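Local atomic coordinates of importin subunit beta-1 (Saccharomyces cerevisiae, PDB entry 5OWU), a protein that carries proteins into the nucleus together with importin alpha, the subunit that recognises the classical nuclear localization signal of the cargo. Residues A[404-416]-A[438-451]. Numbering follows the deposited sequence. Where two conformers were deposited one is given.
Sequences QRTYYVHQALPSI and IADSVAESIDPQQH
With CG turned away from its backbone N (chi1 -172°), His-410 swings its ring out from helix 402-418 over the turn that ends in His-451. The two imidazoles form a T-shaped pair: an edge of His-451, led by CE1, points at a face of His-410, with centroids 5.6 Å apart and planes at 67°. At the rim of the His-410 ring, near its plane, NE2 makes a weak hydrogen bond of 3.5 Å to Gln-450 OE1, the amide standing almost perpendicular to the ring. Gln-450 also lays CG over the centre of one face of the His-451 ring, while Leu-413 CG sits over the opposite face, toward its rim, and Leu-413 CD2 lies 3.7 Å from His-451 CG. Pro-414 CG packs obliquely against the same ring. Were His-451 an alanine, the face of His-410 would probably lose its edge-on partner, and a gap would open between Leu-413 and Pro-414.

Helices 402-418 and 425-442 are the antiparallel pair of HEAT repeat 10, and their short segments cross at -155° with axes 11.3 Å apart. Between them the packing is aliphatic: Val-409 CG1 lies 3.6 Å from Ile-438 CG2, and Ile-416 meets Ile-438 tip to tip through their CD1 atoms. Phe-393 of helix 383-395 packs on all three of these side chains, tying the pair to the preceding repeat. Near Ser-441, Val-442 CG2 touches Thr-406 OG1 at 3.7 Å; that hydroxyl is hydrogen-bonded to Lys-402 O. A water donates to Ser-445 O at 2.6 Å and, weakly, to Thr-406 O. Farther along, Asp-447 OD2 accepts from Gln-450 N through its anti lone pair, an Asx motif that shapes the turn leading into His-451, the N-cap of helix 452-463.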
loop_
_atom_site.group_PDB
_atom_site.type_symbol
_atom_site.label_atom_id
_atom_site.label_comp_id
_atom_site.label_asym_id
_atom_site.label_seq_id
_atom_site.Cartn_x
_atom_site.Cartn_y
_atom_site.Cartn_z
ATOM N N GLN A 404 12.905 -17.342 -25.290
ATOM C CA GLN A 404 13.758 -16.181 -25.542
ATOM C C GLN A 404 14.660 -15.888 -24.346
ATOM O O GLN A 404 15.882 -15.730 -24.490
ATOM C CB GLN A 404 12.889 -14.962 -25.857
ATOM C CG GLN A 404 11.941 -15.141 -27.051
ATOM C CD GLN A 404 12.657 -15.080 -28.394
ATOM O OE1 GLN A 404 13.707 -14.446 -28.528
ATOM N NE2 GLN A 404 12.084 -15.736 -29.401
ATOM N N ARG A 405 14.068 -15.787 -23.156
ATOM C CA ARG A 405 14.855 -15.482 -21.968
ATOM C C ARG A 405 15.966 -16.507 -21.777
ATOM O O ARG A 405 17.127 -16.148 -21.584
ATOM C CB ARG A 405 13.949 -15.422 -20.737
ATOM C CG ARG A 405 13.255 -14.081 -20.542
ATOM C CD ARG A 405 12.294 -14.106 -19.356
ATOM N NE ARG A 405 11.310 -15.173 -19.487
ATOM C CZ ARG A 405 10.458 -15.529 -18.537
ATOM N NH1 ARG A 405 10.464 -14.903 -17.370
ATOM N NH2 ARG A 405 9.599 -16.518 -18.757
ATOM N N THR A 406 15.627 -17.793 -21.837
ATOM C CA THR A 406 16.629 -18.837 -21.644
ATOM C C THR A 406 17.755 -18.708 -22.658
ATOM O O THR A 406 18.941 -18.848 -22.310
ATOM C CB THR A 406 15.967 -20.214 -21.747
ATOM O OG1 THR A 406 14.959 -20.332 -20.737
ATOM C CG2 THR A 406 16.993 -21.331 -21.572
ATOM N N TYR A 407 17.403 -18.442 -23.920
ATOM C CA TYR A 407 18.423 -18.294 -24.952
ATOM C C TYR A 407 19.369 -17.146 -24.623
ATOM O O TYR A 407 20.600 -17.309 -24.639
ATOM C CB TYR A 407 17.768 -18.083 -26.322
ATOM C CG TYR A 407 18.790 -17.932 -27.418
ATOM C CD1 TYR A 407 19.379 -19.051 -28.005
ATOM C CD2 TYR A 407 19.194 -16.676 -27.852
ATOM C CE1 TYR A 407 20.332 -18.920 -29.004
ATOM C CE2 TYR A 407 20.151 -16.536 -28.850
ATOM C CZ TYR A 407 20.714 -17.660 -29.424
ATOM O OH TYR A 407 21.669 -17.527 -30.421
ATOM N N TYR A 408 18.819 -15.973 -24.299
ATOM C CA TYR A 408 19.690 -14.814 -24.119
ATOM C C TYR A 408 20.389 -14.788 -22.765
ATOM O O TYR A 408 21.470 -14.202 -22.650
ATOM C CB TYR A 408 18.894 -13.533 -24.366
ATOM C CG TYR A 408 18.604 -13.388 -25.843
ATOM C CD1 TYR A 408 19.640 -13.194 -26.750
ATOM C CD2 TYR A 408 17.313 -13.501 -26.336
ATOM C CE1 TYR A 408 19.392 -13.088 -28.106
ATOM C CE2 TYR A 408 17.055 -13.402 -27.693
ATOM C CZ TYR A 408 18.097 -13.193 -28.572
ATOM O OH TYR A 408 17.854 -13.091 -29.923
ATOM N N VAL A 409 19.828 -15.435 -21.749
ATOM C CA VAL A 409 20.574 -15.628 -20.511
ATOM C C VAL A 409 21.773 -16.523 -20.768
ATOM O O VAL A 409 22.898 -16.216 -20.360
ATOM C CB VAL A 409 19.660 -16.205 -19.415
ATOM C CG1 VAL A 409 20.487 -16.772 -18.260
ATOM C CG2 VAL A 409 18.704 -15.131 -18.916
ATOM N N HIS A 410 21.556 -17.646 -21.453
ATOM C CA HIS A 410 22.685 -18.497 -21.809
ATOM C C HIS A 410 23.752 -17.704 -22.558
ATOM O O HIS A 410 24.947 -17.831 -22.274
ATOM C CB HIS A 410 22.212 -19.682 -22.653
ATOM C CG HIS A 410 23.280 -20.700 -22.904
ATOM N ND1 HIS A 410 24.195 -20.583 -23.928
ATOM C CD2 HIS A 410 23.590 -21.845 -22.251
ATOM C CE1 HIS A 410 25.018 -21.617 -23.899
ATOM N NE2 HIS A 410 24.671 -22.398 -22.893
ATOM N N GLN A 411 23.338 -16.862 -23.509
ATOM C CA GLN A 411 24.316 -16.115 -24.299
ATOM C C GLN A 411 25.066 -15.087 -23.451
ATOM O O GLN A 411 26.276 -14.897 -23.623
ATOM C CB GLN A 411 23.613 -15.432 -25.476
ATOM C CG GLN A 411 24.464 -14.438 -26.249
ATOM C CD GLN A 411 23.740 -13.890 -27.465
ATOM O OE1 GLN A 411 23.144 -12.809 -27.419
ATOM N NE2 GLN A 411 23.782 -14.639 -28.561
ATOM N N ALA A 412 24.375 -14.415 -22.531
ATOM C CA ALA A 412 24.935 -13.256 -21.845
ATOM C C ALA A 412 25.562 -13.578 -20.495
ATOM O O ALA A 412 26.276 -12.732 -19.944
ATOM C CB ALA A 412 23.848 -12.195 -21.641
ATOM N N LEU A 413 25.326 -14.762 -19.949
ATOM C CA LEU A 413 25.742 -15.021 -18.576
ATOM C C LEU A 413 27.250 -14.910 -18.403
ATOM O O LEU A 413 27.680 -14.343 -17.387
ATOM C CB LEU A 413 25.225 -16.396 -18.133
ATOM C CG LEU A 413 25.109 -16.715 -16.638
ATOM C CD1 LEU A 413 24.621 -15.546 -15.794
ATOM C CD2 LEU A 413 24.163 -17.893 -16.493
ATOM N N PRO A 414 28.093 -15.381 -19.323
ATOM C CA PRO A 414 29.539 -15.157 -19.139
ATOM C C PRO A 414 29.905 -13.690 -18.968
ATOM O O PRO A 414 30.614 -13.341 -18.014
ATOM C CB PRO A 414 30.148 -15.776 -20.406
ATOM C CG PRO A 414 29.160 -16.829 -20.813
ATOM C CD PRO A 414 27.807 -16.276 -20.458
ATOM N N SER A 415 29.431 -12.811 -19.855
ATOM C CA SER A 415 29.752 -11.390 -19.729
ATOM C C SER A 415 29.201 -10.796 -18.430
ATOM O O SER A 415 29.838 -9.926 -17.811
ATOM C CB SER A 415 29.213 -10.630 -20.938
ATOM O OG SER A 415 27.808 -10.772 -21.040
ATOM N N ILE A 416 28.018 -11.246 -18.001
ATOM C CA ILE A 416 27.422 -10.707 -16.779
ATOM C C ILE A 416 28.233 -11.136 -15.563
ATOM O O ILE A 416 28.540 -10.322 -14.683
ATOM C CB ILE A 416 25.948 -11.134 -16.660
ATOM C CG1 ILE A 416 25.110 -10.404 -17.705
ATOM C CG2 ILE A 416 25.395 -10.834 -15.257
ATOM C CD1 ILE A 416 23.680 -10.918 -17.822
ATOM N N ILE A 438 17.705 -12.629 -13.107
ATOM C CA ILE A 438 17.778 -13.858 -13.888
ATOM C C ILE A 438 17.317 -15.028 -13.036
ATOM O O ILE A 438 16.485 -15.843 -13.454
ATOM C CB ILE A 438 19.208 -14.070 -14.418
ATOM C CG1 ILE A 438 19.585 -12.933 -15.369
ATOM C CG2 ILE A 438 19.325 -15.408 -15.132
ATOM C CD1 ILE A 438 21.021 -12.932 -15.805
ATOM N N ALA A 439 17.844 -15.120 -11.814
ATOM C CA ALA A 439 17.470 -16.217 -10.932
ATOM C C ALA A 439 15.988 -16.168 -10.616
ATOM O O ALA A 439 15.322 -17.204 -10.556
ATOM C CB ALA A 439 18.287 -16.161 -9.641
ATOM N N ASP A 440 15.451 -14.968 -10.433
ATOM C CA ASP A 440 14.108 -14.839 -9.891
ATOM C C ASP A 440 13.053 -15.248 -10.910
ATOM O O ASP A 440 12.066 -15.899 -10.554
ATOM C CB ASP A 440 13.864 -13.405 -9.424
ATOM C CG ASP A 440 12.709 -13.298 -8.456
ATOM O OD1 ASP A 440 12.454 -14.289 -7.740
ATOM O OD2 ASP A 440 12.057 -12.236 -8.408
ATOM N N SER A 441 13.245 -14.877 -12.179
ATOM C CA SER A 441 12.210 -15.140 -13.175
ATOM C C SER A 441 12.452 -16.395 -14.007
ATOM O O SER A 441 11.490 -17.080 -14.369
ATOM C CB SER A 441 12.059 -13.932 -14.102
ATOM O OG SER A 441 11.423 -12.855 -13.426
ATOM N N VAL A 442 13.701 -16.719 -14.337
ATOM C CA VAL A 442 13.982 -17.924 -15.108
ATOM C C VAL A 442 15.194 -18.666 -14.540
ATOM O O VAL A 442 16.187 -18.889 -15.239
ATOM C CB VAL A 442 14.146 -17.574 -16.607
ATOM C CG1 VAL A 442 15.292 -16.593 -16.874
ATOM C CG2 VAL A 442 14.272 -18.826 -17.455
ATOM N N ALA A 443 15.089 -19.127 -13.287
ATOM C CA ALA A 443 16.215 -19.780 -12.617
ATOM C C ALA A 443 16.658 -21.032 -13.349
ATOM O O ALA A 443 17.835 -21.411 -13.269
ATOM C CB ALA A 443 15.852 -20.160 -11.177
ATOM N N GLU A 444 15.741 -21.708 -14.042
ATOM C CA GLU A 444 16.151 -22.859 -14.828
ATOM C C GLU A 444 17.040 -22.465 -16.006
ATOM O O GLU A 444 17.629 -23.348 -16.637
ATOM C CB GLU A 444 14.908 -23.595 -15.305
ATOM C CG GLU A 444 14.071 -24.178 -14.167
ATOM C CD GLU A 444 13.268 -23.127 -13.408
ATOM O OE1 GLU A 444 13.108 -22.000 -13.923
ATOM O OE2 GLU A 444 12.792 -23.429 -12.292
ATOM N N SER A 445 17.142 -21.160 -16.321
ATOM C CA SER A 445 18.035 -20.686 -17.382
ATOM C C SER A 445 19.506 -20.888 -17.019
ATOM O O SER A 445 20.368 -20.845 -17.908
ATOM C CB SER A 445 17.814 -19.193 -17.689
ATOM O OG SER A 445 17.950 -18.375 -16.534
ATOM N N ILE A 446 19.819 -21.079 -15.740
ATOM C CA ILE A 446 21.197 -21.250 -15.294
ATOM C C ILE A 446 21.497 -22.744 -15.241
ATOM O O ILE A 446 21.067 -23.445 -14.319
ATOM C CB ILE A 446 21.427 -20.588 -13.937
ATOM C CG1 ILE A 446 20.877 -19.157 -13.945
ATOM C CG2 ILE A 446 22.923 -20.612 -13.602
ATOM C CD1 ILE A 446 20.857 -18.496 -12.576
ATOM N N ASP A 447 22.247 -23.227 -16.221
ATOM C CA ASP A 447 22.492 -24.656 -16.338
ATOM C C ASP A 447 23.212 -25.171 -15.092
ATOM O O ASP A 447 24.279 -24.646 -14.743
ATOM C CB ASP A 447 23.327 -24.937 -17.584
ATOM C CG ASP A 447 23.550 -26.414 -17.818
ATOM O OD1 ASP A 447 22.679 -27.050 -18.449
ATOM O OD2 ASP A 447 24.590 -26.943 -17.372
ATOM N N PRO A 448 22.686 -26.201 -14.414
ATOM C CA PRO A 448 23.329 -26.663 -13.168
ATOM C C PRO A 448 24.807 -26.986 -13.304
ATOM O O PRO A 448 25.575 -26.717 -12.372
ATOM C CB PRO A 448 22.515 -27.914 -12.807
ATOM C CG PRO A 448 21.189 -27.687 -13.418
ATOM C CD PRO A 448 21.452 -26.953 -14.702
ATOM N N GLN A 449 25.230 -27.573 -14.422
ATOM C CA GLN A 449 26.635 -27.923 -14.594
ATOM C C GLN A 449 27.456 -26.766 -15.146
ATOM O O GLN A 449 28.572 -26.518 -14.678
ATOM C CB GLN A 449 26.776 -29.136 -15.523
ATOM C CG GLN A 449 26.692 -30.483 -14.820
ATOM C CD GLN A 449 25.273 -30.864 -14.456
ATOM O OE1 GLN A 449 24.377 -30.843 -15.301
ATOM N NE2 GLN A 449 25.059 -31.214 -13.191
ATOM N N GLN A 450 26.914 -26.038 -16.121
ATOM C CA GLN A 450 27.714 -25.075 -16.865
ATOM C C GLN A 450 27.881 -23.759 -16.112
ATOM O O GLN A 450 28.989 -23.220 -16.045
ATOM C CB GLN A 450 27.086 -24.833 -18.240
ATOM C CG GLN A 450 27.784 -23.763 -19.052
ATOM C CD GLN A 450 27.450 -23.847 -20.532
ATOM O OE1 GLN A 450 26.525 -24.559 -20.935
ATOM N NE2 GLN A 450 28.208 -23.125 -21.352
ATOM N N HIS A 451 26.800 -23.219 -15.542
ATOM C CA HIS A 451 26.839 -21.863 -15.014
ATOM C C HIS A 451 26.438 -21.712 -13.554
ATOM O O HIS A 451 26.848 -20.729 -12.930
ATOM C CB HIS A 451 25.944 -20.947 -15.859
ATOM C CG HIS A 451 26.502 -20.667 -17.219
ATOM N ND1 HIS A 451 25.744 -20.760 -18.365
ATOM C CD2 HIS A 451 27.745 -20.301 -17.615
ATOM C CE1 HIS A 451 26.494 -20.461 -19.410
ATOM N NE2 HIS A 451 27.713 -20.179 -18.982
HETATM O O HOH W 1 20.441 -21.368 -20.406
#